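Local coordinates for Sqt1 (Chaetomium thermophilum, PDB 4ZOY), which probably acts as a dedicated WD40-repeat chaperone that captures a nascent ribosomal protein during ribosome biogenesis, at residues 340-345 / 379-384; 350-355 / 395-400; 402-407 / 467-472; 446-451 / 455-460. All coordinates share one frame; numbering follows the deposited sequence.

Contact 1 of 4, residues 340-345 / 379-384; sequences APILAA and VEFVKS
The F381 ring overlaps the end of I342 and the methyl of A344. CD1 of I342 lies 3.7 Å from F381 CE1 and almost as near to CZ. CG1 of the same isoleucine is 3.9 Å from F381 CZ. I342 holds CG1 between its backbone N and carbonyl carbon (chi1 59°), and the chain then runs out extended, which carries CD1 to the ring. The two side chains cross obliquely. CB of A344 comes to the ring at another atom, 4.1 Å from F381 CE2. V379 adds a looser touch, with its CG2 4.1 Å from the carbonyl O of A344. All four residues are buried, and no hydrogen bond joins the two segments. Shrinking F381 to an alanine would probably open a gap beside I342 CD1 and A344 CB and leave the isoleucine end free to turn. The contact joins two neighbouring blades of the WD40 propeller. The pieces 342-345 and 379-381 run roughly antiparallel, at 154°, with their axes 7.8 Å apart at the closest, and the contact rests on side chains, with one carbonyl O touched. A335 of strand 331-336 and L395 of strand 394-399 also pack on the F381 side chain, and I352 of strand 352-356 touches V379.

Contact 2 of 4, residues 350-355 / 395-400; sequences GSIAVF and LTSCGM
I352 holds CG1 anti to its carbonyl carbon (chi1 -63°), and the extended chain beyond delivers CD1 to S397. The same rotation leaves CG2 for L395. L395 keeps CG anti to the backbone N (chi1 -175°), which brings CD2 out to meet that methyl. The two branched chains reach toward each other tip to tip, with I352 CG2 4.1 Å from L395 CD2. The other branch of I352 is closer to its partner. Its CD1 lies 3.8 Å from S397 CB, and S397 OG is equally near that methyl. One isoleucine thus serves two residues of strand 394-399, one with each branch. The backbones are well separated: the CA atoms of I352 and S397 are 8.8 Å apart, and no hydrogen bond crosses.

The I352 methyl is an apolar neighbour for the S397 hydroxyl, whose polar needs are met elsewhere. S397 OG is hydrogen-bonded to H371 NE2 and W407 NE1. All three touching residues are buried, and these two bonds satisfy the serine hydroxyl there, between a histidine and an indole. I352 also packs on W407 and A370, so it covers part of this polar group from the adjacent blade.

The histidine, serine and tryptophan match three members of the Asp-His-Ser/Thr-Trp hydrogen-bond network of WD40 blades. The isoleucine packing against it is part of the blade-to-blade core of a beta-propeller.

Contact 3 of 4, residues 402-407 / 467-472; sequences GVVRRW and ERIVTV
V404 and T471 meet across the junction of two WD40 propeller blades, on strands 404-408 and 468-473. These strands belong to different sheets. The axes of the pieces 404-407 and 468-472 come no closer than 10.3 Å, at an angle of 139°, and the joining is done by side chains.

The apolar part is a short row of methyl groups. V404 CG2 lies 3.7 Å from T471 CG2, and the two side chains slant across each other. The other methyl of the valine, CG1, faces I469 CD1 more loosely, at 4.3 Å. W445 of strand 441-445 touches both V404 and I469, and F460 of strand 457-461 packs on I469 and T471.

The mixed part is R406 against I469. The arginine leaves the backbone extended, with CG anti to N (chi1 -175°), and bends only at chi3 (-67°). This lays the guanidinium beside the isoleucine, with NH2 3.6 Å from I469 CD1. The polar atoms of R406 have their own partners: NH2 bonds to G466 O, and NE to T396 OG1.

The charged part is indirect. R406 NH1 and E467 OE2 stand 4.9 Å apart, so opposite charges lie near each other without touching. One water spans them. It accepts a weak hydrogen bond from R406 NH1 at 2.9 Å and donates to E467 OE2 at 2.7 Å.

Contact 4 of 4, residues 446-451 / 455-460; sequences KGHRSG and GGVLGF
The turn into the last blade of the WD40 propeller carries H448, the histidine of an Asp-His-Thr hydrogen-bond network of the kind found in WD40 blades. Here H448 packs on V457, the first residue of strand 457-461. V457 CG2 lies 3.7 Å from H448 CD2, and the side chains cross at about a right angle. The valine keeps CG2 anti to its carbonyl carbon, beside the backbone N, which places this methyl at the imidazole.

The remainder of the contact is mostly backbone. G456 N donates to R449 O at 2.8 Å, with 139° at the hydrogen; the donor is tilted from the carbonyl plane. G455 N donates to S450 O at 2.7 Å and sits above that carbonyl's plane. Besides its hydrogen bond, R449 O takes a weaker C-H contact, from G455 CA at 3.4 Å. A second such contact runs from G451 CA to G455 O, again 3.4 Å. The chain is so close here that a beta carbon on G455 would fall 2.2 Å from R449 O. R449 CB rests on G455 CA at 3.9 Å, while R449 NH2 bonds to E453 O.

Both nitrogens of H448 are in use: ND1 with D475 OD1 and NE2 with T471 OG1. D475 OD2 also takes R449 N. The imidazole is therefore fixed in rotation, and the aspartate would probably hold the proton on ND1, leaving NE2 to accept from the threonine.

The eight four-stranded antiparallel sheets of Sqt1 form a propeller, and the contacts lie along three successive blades. Contacts 1 and 2, centres about 10 Å apart, join the blade spanning residues 331-367 to the blade spanning residues 376-445, and their segments alternate along the chain. Contact 3 joins that second blade to the last one, its centre about 12 Å from contact 2. Contact 4 is nested inside the loop closed by contact 3, about 9 Å away, where the chain enters the last blade. Contacts 1 and 4 are the most distant pair, at about 21 Å. The last blade also takes in strand 9-11, so the N-terminal end helps close the ring.

Contact 1 of 4, residues 340-345 / 379-384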
loop_
_atom_site.group_PDB
_atom_site.type_symbol
_atom_site.label_atom_id
_atom_site.label_comp_id
_atom_site.label_asym_id
_atom_site.label_seq_id
_atom_site.Cartn_x
_atom_site.Cartn_y
_atom_site.Cartn_z
ATOM N N ALA A 340 14.707 -11.009 -3.334
ATOM C CA ALA A 340 14.846 -12.352 -2.784
ATOM C C ALA A 340 13.601 -13.135 -3.182
ATOM O O ALA A 340 12.546 -12.544 -3.398
ATOM C CB ALA A 340 15.011 -12.312 -1.269
ATOM N N PRO A 341 13.721 -14.467 -3.302
ATOM C CA PRO A 341 12.589 -15.253 -3.798
ATOM C C PRO A 341 11.611 -15.590 -2.683
ATOM O O PRO A 341 11.419 -16.759 -2.335
ATOM C CB PRO A 341 13.260 -16.504 -4.355
ATOM C CG PRO A 341 14.465 -16.679 -3.498
ATOM C CD PRO A 341 14.948 -15.276 -3.188
ATOM N N ILE A 342 11.023 -14.553 -2.104
ATOM C CA ILE A 342 10.088 -14.756 -1.004
ATOM C C ILE A 342 8.875 -13.847 -1.103
ATOM O O ILE A 342 8.920 -12.765 -1.707
ATOM C CB ILE A 342 10.752 -14.541 0.388
ATOM C CG1 ILE A 342 11.328 -13.124 0.506
ATOM C CG2 ILE A 342 11.838 -15.604 0.662
ATOM C CD1 ILE A 342 11.949 -12.836 1.871
ATOM N N LEU A 343 7.785 -14.311 -0.496
ATOM C CA LEU A 343 6.539 -13.577 -0.370
ATOM C C LEU A 343 6.185 -13.514 1.105
ATOM O O LEU A 343 6.212 -14.546 1.783
ATOM C CB LEU A 343 5.420 -14.278 -1.148
ATOM C CG LEU A 343 3.986 -13.794 -0.915
ATOM C CD1 LEU A 343 3.751 -12.410 -1.533
ATOM C CD2 LEU A 343 2.967 -14.820 -1.439
ATOM N N ALA A 344 5.871 -12.316 1.603
ATOM C CA ALA A 344 5.445 -12.121 2.993
ATOM C C ALA A 344 3.969 -11.773 3.073
ATOM O O ALA A 344 3.452 -11.001 2.263
ATOM C CB ALA A 344 6.275 -11.018 3.652
ATOM N N ALA A 345 3.287 -12.321 4.078
ATOM C CA ALA A 345 1.860 -12.107 4.268
ATOM C C ALA A 345 1.567 -11.739 5.721
ATOM O O ALA A 345 1.993 -12.448 6.633
ATOM C CB ALA A 345 1.084 -13.356 3.880
ATOM N N VAL A 379 2.846 -4.883 5.699
ATOM C CA VAL A 379 4.225 -5.342 5.589
ATOM C C VAL A 379 4.804 -4.772 4.304
ATOM O O VAL A 379 4.106 -4.644 3.281
ATOM C CB VAL A 379 4.351 -6.883 5.590
ATOM C CG1 VAL A 379 3.769 -7.472 6.861
ATOM C CG2 VAL A 379 3.685 -7.524 4.342
ATOM N N GLU A 380 6.082 -4.412 4.350
ATOM C CA GLU A 380 6.728 -3.795 3.183
ATOM C C GLU A 380 8.231 -3.988 3.248
ATOM O O GLU A 380 8.854 -3.688 4.275
ATOM C CB GLU A 380 6.390 -2.305 3.097
ATOM C CG GLU A 380 6.950 -1.630 1.842
ATOM C CD GLU A 380 6.730 -0.134 1.863
ATOM O OE1 GLU A 380 5.621 0.327 1.496
ATOM O OE2 GLU A 380 7.665 0.585 2.254
ATOM N N PHE A 381 8.818 -4.496 2.162
ATOM C CA PHE A 381 10.262 -4.698 2.124
ATOM C C PHE A 381 11.005 -3.392 1.974
ATOM O O PHE A 381 10.571 -2.489 1.252
ATOM C CB PHE A 381 10.650 -5.633 0.975
ATOM C CG PHE A 381 10.334 -7.065 1.242
ATOM C CD1 PHE A 381 11.258 -7.885 1.868
ATOM C CD2 PHE A 381 9.106 -7.599 0.875
ATOM C CE1 PHE A 381 10.968 -9.226 2.128
ATOM C CE2 PHE A 381 8.809 -8.931 1.134
ATOM C CZ PHE A 381 9.736 -9.745 1.760
ATOM N N VAL A 382 12.137 -3.302 2.664
ATOM C CA VAL A 382 13.070 -2.199 2.460
ATOM C C VAL A 382 13.717 -2.355 1.081
ATOM O O VAL A 382 14.295 -3.398 0.774
ATOM C CB VAL A 382 14.157 -2.162 3.551
ATOM C CG1 VAL A 382 15.112 -0.996 3.307
ATOM C CG2 VAL A 382 13.521 -2.066 4.931
ATOM N N LYS A 383 13.623 -1.309 0.272
ATOM C CA LYS A 383 14.083 -1.391 -1.119
ATOM C C LYS A 383 15.598 -1.407 -1.239
ATOM O O LYS A 383 16.163 -2.196 -2.004
ATOM C CB LYS A 383 13.500 -0.231 -1.925
ATOM C CG LYS A 383 11.984 -0.327 -2.059
ATOM C CD LYS A 383 11.446 0.480 -3.231
ATOM C CE LYS A 383 11.067 1.884 -2.817
ATOM N NZ LYS A 383 10.396 2.611 -3.939
ATOM N N SER A 384 16.257 -0.543 -0.481
ATOM C CA SER A 384 17.703 -0.406 -0.581
ATOM C C SER A 384 18.320 -0.267 0.795
ATOM O O SER A 384 18.713 0.830 1.178
ATOM C CB SER A 384 18.066 0.800 -1.437
ATOM O OG SER A 384 17.506 0.697 -2.733
#

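Contact 2 of 4, residues 350-355 / 395-400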
loop_
_atom_site.group_PDB
_atom_site.type_symbol
_atom_site.label_atom_id
_atom_site.label_comp_id
_atom_site.label_asym_id
_atom_site.label_seq_id
_atom_site.Cartn_x
_atom_site.Cartn_y
_atom_site.Cartn_z
ATOM N N GLY A 350 -2.313 -11.523 13.779
ATOM C CA GLY A 350 -1.074 -11.067 14.389
ATOM C C GLY A 350 0.215 -11.672 13.847
ATOM O O GLY A 350 1.309 -11.283 14.264
ATOM N N SER A 351 0.095 -12.620 12.916
ATOM C CA SER A 351 1.268 -13.315 12.404
ATOM C C SER A 351 1.702 -12.806 11.038
ATOM O O SER A 351 0.919 -12.214 10.299
ATOM C CB SER A 351 1.012 -14.819 12.297
ATOM O OG SER A 351 0.068 -15.098 11.270
ATOM N N ILE A 352 2.963 -13.064 10.734
ATOM C CA ILE A 352 3.493 -12.878 9.399
ATOM C C ILE A 352 3.936 -14.250 8.940
ATOM O O ILE A 352 4.503 -15.009 9.719
ATOM C CB ILE A 352 4.670 -11.889 9.379
ATOM C CG1 ILE A 352 4.197 -10.501 9.839
ATOM C CG2 ILE A 352 5.340 -11.850 7.991
ATOM C CD1 ILE A 352 5.334 -9.537 10.102
ATOM N N ALA A 353 3.664 -14.578 7.681
ATOM C CA ALA A 353 4.152 -15.815 7.096
ATOM C C ALA A 353 5.000 -15.507 5.868
ATOM O O ALA A 353 4.720 -14.569 5.124
ATOM C CB ALA A 353 2.990 -16.733 6.750
ATOM N N VAL A 354 6.063 -16.277 5.695
ATOM C CA VAL A 354 7.019 -16.064 4.620
ATOM C C VAL A 354 7.081 -17.330 3.788
ATOM O O VAL A 354 7.283 -18.421 4.328
ATOM C CB VAL A 354 8.412 -15.711 5.167
ATOM C CG1 VAL A 354 9.400 -15.415 4.032
ATOM C CG2 VAL A 354 8.315 -14.523 6.116
ATOM N N PHE A 355 6.904 -17.177 2.479
ATOM C CA PHE A 355 6.885 -18.321 1.560
ATOM C C PHE A 355 8.003 -18.212 0.521
ATOM O O PHE A 355 8.331 -17.111 0.062
ATOM C CB PHE A 355 5.532 -18.398 0.852
ATOM C CG PHE A 355 4.364 -18.455 1.787
ATOM C CD1 PHE A 355 3.921 -19.674 2.273
ATOM C CD2 PHE A 355 3.702 -17.293 2.182
ATOM C CE1 PHE A 355 2.841 -19.746 3.132
ATOM C CE2 PHE A 355 2.623 -17.354 3.057
ATOM C CZ PHE A 355 2.186 -18.584 3.531
ATOM N N LEU A 395 12.180 -6.764 6.139
ATOM C CA LEU A 395 10.747 -6.489 6.068
ATOM C C LEU A 395 10.330 -5.610 7.229
ATOM O O LEU A 395 10.626 -5.921 8.389
ATOM C CB LEU A 395 9.952 -7.798 6.099
ATOM C CG LEU A 395 8.438 -7.646 5.914
ATOM C CD1 LEU A 395 8.112 -7.561 4.433
ATOM C CD2 LEU A 395 7.693 -8.802 6.568
ATOM N N THR A 396 9.636 -4.525 6.919
ATOM C CA THR A 396 9.049 -3.673 7.957
ATOM C C THR A 396 7.566 -3.968 8.081
ATOM O O THR A 396 6.872 -4.125 7.074
ATOM C CB THR A 396 9.258 -2.203 7.630
ATOM O OG1 THR A 396 10.648 -1.985 7.399
ATOM C CG2 THR A 396 8.814 -1.298 8.794
ATOM N N SER A 397 7.083 -4.056 9.319
ATOM C CA SER A 397 5.671 -4.328 9.558
ATOM C C SER A 397 5.095 -3.363 10.596
ATOM O O SER A 397 5.828 -2.841 11.447
ATOM C CB SER A 397 5.459 -5.768 10.017
ATOM O OG SER A 397 6.069 -5.996 11.277
ATOM N N CYS A 398 3.788 -3.123 10.538
ATOM C CA CYS A 398 3.132 -2.366 11.606
ATOM C C CYS A 398 1.838 -3.056 11.972
ATOM O O CYS A 398 1.282 -3.816 11.183
ATOM C CB CYS A 398 2.892 -0.907 11.186
ATOM S SG CYS A 398 1.563 -0.669 9.972
ATOM N N GLY A 399 1.361 -2.807 13.186
ATOM C CA GLY A 399 0.212 -3.534 13.673
ATOM C C GLY A 399 -0.649 -2.750 14.627
ATOM O O GLY A 399 -0.284 -1.665 15.097
ATOM N N MET A 400 -1.807 -3.323 14.918
ATOM C CA MET A 400 -2.731 -2.702 15.847
ATOM C C MET A 400 -2.283 -2.861 17.294
ATOM O O MET A 400 -2.981 -2.421 18.207
ATOM C CB MET A 400 -4.130 -3.271 15.649
ATOM C CG MET A 400 -4.754 -2.856 14.327
ATOM S SD MET A 400 -4.945 -1.065 14.175
ATOM C CE MET A 400 -6.261 -0.740 15.335
#

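Contact 3 of 4, residues 402-407 / 467-472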
loop_
_atom_site.group_PDB
_atom_site.type_symbol
_atom_site.label_atom_id
_atom_site.label_comp_id
_atom_site.label_asym_id
_atom_site.label_seq_id
_atom_site.Cartn_x
_atom_site.Cartn_y
_atom_site.Cartn_z
ATOM N N GLY A 402 0.242 -1.260 18.072
ATOM C CA GLY A 402 0.857 0.046 18.206
ATOM C C GLY A 402 2.355 0.061 17.967
ATOM O O GLY A 402 3.012 1.065 18.242
ATOM N N VAL A 403 2.888 -1.034 17.429
ATOM C CA VAL A 403 4.332 -1.169 17.254
ATOM C C VAL A 403 4.699 -1.324 15.778
ATOM O O VAL A 403 3.933 -1.891 14.990
ATOM C CB VAL A 403 4.873 -2.369 18.059
ATOM C CG1 VAL A 403 6.387 -2.409 18.026
ATOM C CG2 VAL A 403 4.386 -2.279 19.515
ATOM N N VAL A 404 5.846 -0.764 15.407
ATOM C CA VAL A 404 6.453 -0.997 14.099
ATOM C C VAL A 404 7.658 -1.893 14.317
ATOM O O VAL A 404 8.432 -1.691 15.254
ATOM C CB VAL A 404 6.884 0.315 13.419
ATOM C CG1 VAL A 404 7.479 0.034 12.034
ATOM C CG2 VAL A 404 5.711 1.265 13.320
ATOM N N ARG A 405 7.813 -2.908 13.475
ATOM C CA ARG A 405 8.926 -3.832 13.631
ATOM C C ARG A 405 9.662 -4.041 12.326
ATOM O O ARG A 405 9.114 -3.817 11.252
ATOM C CB ARG A 405 8.439 -5.176 14.185
ATOM C CG ARG A 405 7.948 -5.088 15.625
ATOM C CD ARG A 405 7.726 -6.433 16.296
ATOM N NE ARG A 405 7.471 -6.201 17.719
ATOM C CZ ARG A 405 6.262 -6.026 18.236
ATOM N NH1 ARG A 405 5.182 -6.101 17.474
ATOM N NH2 ARG A 405 6.128 -5.776 19.538
ATOM N N ARG A 406 10.919 -4.463 12.421
ATOM C CA ARG A 406 11.627 -4.834 11.212
ATOM C C ARG A 406 12.240 -6.201 11.415
ATOM O O ARG A 406 12.755 -6.521 12.498
ATOM C CB ARG A 406 12.678 -3.822 10.836
ATOM C CG ARG A 406 13.288 -4.202 9.490
ATOM C CD ARG A 406 14.090 -3.111 8.957
ATOM N NE ARG A 406 13.301 -1.949 8.593
ATOM C CZ ARG A 406 13.830 -0.744 8.426
ATOM N NH1 ARG A 406 15.133 -0.559 8.651
ATOM N NH2 ARG A 406 13.086 0.268 8.047
ATOM N N TRP A 407 12.158 -7.001 10.359
ATOM C CA TRP A 407 12.469 -8.415 10.407
ATOM C C TRP A 407 13.519 -8.766 9.379
ATOM O O TRP A 407 13.500 -8.250 8.256
ATOM C CB TRP A 407 11.221 -9.253 10.141
ATOM C CG TRP A 407 10.041 -8.861 10.956
ATOM C CD1 TRP A 407 9.084 -7.949 10.628
ATOM C CD2 TRP A 407 9.686 -9.383 12.235
ATOM N NE1 TRP A 407 8.149 -7.872 11.629
ATOM C CE2 TRP A 407 8.501 -8.735 12.632
ATOM C CE3 TRP A 407 10.265 -10.324 13.093
ATOM C CZ2 TRP A 407 7.876 -9.005 13.841
ATOM C CZ3 TRP A 407 9.644 -10.595 14.292
ATOM C CH2 TRP A 407 8.462 -9.938 14.656
ATOM N N GLU A 467 15.605 4.003 6.518
ATOM C CA GLU A 467 16.282 4.613 7.658
ATOM C C GLU A 467 15.406 5.577 8.440
ATOM O O GLU A 467 15.636 5.789 9.628
ATOM C CB GLU A 467 17.553 5.326 7.192
ATOM C CG GLU A 467 18.715 4.363 6.921
ATOM C CD GLU A 467 19.173 3.641 8.178
ATOM O OE1 GLU A 467 19.645 4.320 9.118
ATOM O OE2 GLU A 467 19.057 2.398 8.242
ATOM N N ARG A 468 14.403 6.139 7.778
ATOM C CA ARG A 468 13.436 6.990 8.448
ATOM C C ARG A 468 12.046 6.483 8.148
ATOM O O ARG A 468 11.659 6.344 6.987
ATOM C CB ARG A 468 13.580 8.446 8.011
ATOM C CG ARG A 468 14.756 9.132 8.672
ATOM C CD ARG A 468 14.451 10.577 9.007
ATOM N NE ARG A 468 15.419 11.110 9.961
ATOM C CZ ARG A 468 15.477 12.384 10.335
ATOM N NH1 ARG A 468 14.621 13.265 9.832
ATOM N NH2 ARG A 468 16.391 12.778 11.213
ATOM N N ILE A 469 11.307 6.190 9.210
ATOM C CA ILE A 469 9.954 5.648 9.103
ATOM C C ILE A 469 8.976 6.678 9.628
ATOM O O ILE A 469 9.164 7.212 10.720
ATOM C CB ILE A 469 9.810 4.330 9.891
ATOM C CG1 ILE A 469 10.838 3.302 9.397
ATOM C CG2 ILE A 469 8.387 3.784 9.815
ATOM C CD1 ILE A 469 10.882 2.034 10.221
ATOM N N VAL A 470 7.960 6.998 8.835
ATOM C CA VAL A 470 6.894 7.881 9.293
ATOM C C VAL A 470 5.611 7.088 9.349
ATOM O O VAL A 470 5.256 6.398 8.397
ATOM C CB VAL A 470 6.724 9.111 8.385
ATOM C CG1 VAL A 470 5.717 10.088 9.006
ATOM C CG2 VAL A 470 8.075 9.800 8.166
ATOM N N THR A 471 4.928 7.177 10.485
ATOM C CA THR A 471 3.746 6.363 10.767
ATOM C C THR A 471 2.478 7.190 10.865
ATOM O O THR A 471 2.522 8.392 11.144
ATOM C CB THR A 471 3.891 5.606 12.077
ATOM O OG1 THR A 471 4.071 6.557 13.142
ATOM C CG2 THR A 471 5.077 4.654 12.029
ATOM N N VAL A 472 1.345 6.534 10.656
ATOM C CA VAL A 472 0.049 7.158 10.912
ATOM C C VAL A 472 -0.745 6.230 11.825
ATOM O O VAL A 472 -0.778 5.004 11.643
ATOM C CB VAL A 472 -0.730 7.472 9.605
ATOM C CG1 VAL A 472 -0.023 8.558 8.813
ATOM C CG2 VAL A 472 -0.938 6.214 8.742
HETATM O O HOH W 1 17.139 0.813 7.118
#

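Contact 4 of 4, residues 446-451 / 455-460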
loop_
_atom_site.group_PDB
_atom_site.type_symbol
_atom_site.label_atom_id
_atom_site.label_comp_id
_atom_site.label_asym_id
_atom_site.label_seq_id
_atom_site.Cartn_x
_atom_site.Cartn_y
_atom_site.Cartn_z
ATOM N N LYS A 446 8.455 1.841 19.304
ATOM C CA LYS A 446 7.249 2.036 20.103
ATOM C C LYS A 446 6.932 3.518 20.229
ATOM O O LYS A 446 7.802 4.359 20.029
ATOM C CB LYS A 446 7.430 1.397 21.481
ATOM C CG LYS A 446 7.702 -0.095 21.423
ATOM C CD LYS A 446 7.898 -0.685 22.819
ATOM C CE LYS A 446 8.096 -2.192 22.751
ATOM N NZ LYS A 446 8.342 -2.775 24.099
ATOM N N GLY A 447 5.676 3.838 20.531
ATOM C CA GLY A 447 5.286 5.226 20.691
ATOM C C GLY A 447 3.807 5.440 20.472
ATOM O O GLY A 447 3.198 6.321 21.090
ATOM N N HIS A 448 3.219 4.668 19.567
ATOM C CA HIS A 448 1.775 4.726 19.387
ATOM C C HIS A 448 1.100 4.005 20.535
ATOM O O HIS A 448 1.682 3.120 21.149
ATOM C CB HIS A 448 1.336 4.088 18.060
ATOM C CG HIS A 448 1.610 4.940 16.859
ATOM N ND1 HIS A 448 0.777 5.960 16.466
ATOM C CD2 HIS A 448 2.620 4.899 15.956
ATOM C CE1 HIS A 448 1.274 6.536 15.379
ATOM N NE2 HIS A 448 2.382 5.902 15.047
ATOM N N ARG A 449 -0.143 4.378 20.810
ATOM C CA ARG A 449 -0.961 3.562 21.683
ATOM C C ARG A 449 -1.322 2.268 20.966
ATOM O O ARG A 449 -1.392 2.223 19.726
ATOM C CB ARG A 449 -2.229 4.316 22.109
ATOM C CG ARG A 449 -1.975 5.357 23.205
ATOM C CD ARG A 449 -2.738 6.673 22.918
ATOM N NE ARG A 449 -4.165 6.462 22.901
ATOM C CZ ARG A 449 -5.089 7.285 22.409
ATOM N NH1 ARG A 449 -4.804 8.461 21.845
ATOM N NH2 ARG A 449 -6.339 6.899 22.497
ATOM N N SER A 450 -1.546 1.216 21.744
ATOM C CA SER A 450 -2.093 -0.028 21.220
ATOM C C SER A 450 -3.567 0.146 20.882
ATOM O O SER A 450 -4.200 1.103 21.331
ATOM C CB SER A 450 -1.934 -1.153 22.238
ATOM O OG SER A 450 -2.814 -0.931 23.340
ATOM N N GLY A 451 -4.124 -0.781 20.106
ATOM C CA GLY A 451 -5.548 -0.757 19.824
ATOM C C GLY A 451 -6.395 -0.808 21.088
ATOM O O GLY A 451 -7.428 -0.145 21.177
ATOM N N GLY A 455 -5.462 3.145 20.046
ATOM C CA GLY A 455 -4.478 3.419 19.007
ATOM C C GLY A 455 -4.380 2.330 17.955
ATOM O O GLY A 455 -5.387 1.779 17.503
ATOM N N GLY A 456 -3.144 2.018 17.580
ATOM C CA GLY A 456 -2.867 1.088 16.486
ATOM C C GLY A 456 -2.207 1.823 15.327
ATOM O O GLY A 456 -2.576 2.957 15.003
ATOM N N VAL A 457 -1.231 1.176 14.687
ATOM C CA VAL A 457 -0.557 1.804 13.551
ATOM C C VAL A 457 -1.254 1.424 12.252
ATOM O O VAL A 457 -1.319 0.244 11.911
ATOM C CB VAL A 457 0.919 1.403 13.462
ATOM C CG1 VAL A 457 1.624 2.233 12.401
ATOM C CG2 VAL A 457 1.593 1.563 14.830
ATOM N N LEU A 458 -1.793 2.428 11.562
ATOM C CA LEU A 458 -2.611 2.195 10.363
ATOM C C LEU A 458 -1.814 2.226 9.062
ATOM O O LEU A 458 -2.306 1.787 8.031
ATOM C CB LEU A 458 -3.746 3.224 10.290
ATOM C CG LEU A 458 -4.721 3.191 11.471
ATOM C CD1 LEU A 458 -5.772 4.285 11.334
ATOM C CD2 LEU A 458 -5.379 1.813 11.627
ATOM N N GLY A 459 -0.591 2.744 9.101
ATOM C CA GLY A 459 0.214 2.805 7.895
ATOM C C GLY A 459 1.576 3.379 8.190
ATOM O O GLY A 459 1.833 3.874 9.301
ATOM N N PHE A 460 2.466 3.295 7.207
ATOM C CA PHE A 460 3.772 3.916 7.300
ATOM C C PHE A 460 4.395 4.076 5.921
ATOM O O PHE A 460 3.994 3.421 4.955
ATOM C CB PHE A 460 4.724 3.115 8.213
ATOM C CG PHE A 460 5.070 1.746 7.694
ATOM C CD1 PHE A 460 6.144 1.576 6.833
ATOM C CD2 PHE A 460 4.337 0.640 8.078
ATOM C CE1 PHE A 460 6.469 0.320 6.336
ATOM C CE2 PHE A 460 4.653 -0.618 7.597
ATOM C CZ PHE A 460 5.725 -0.774 6.723
#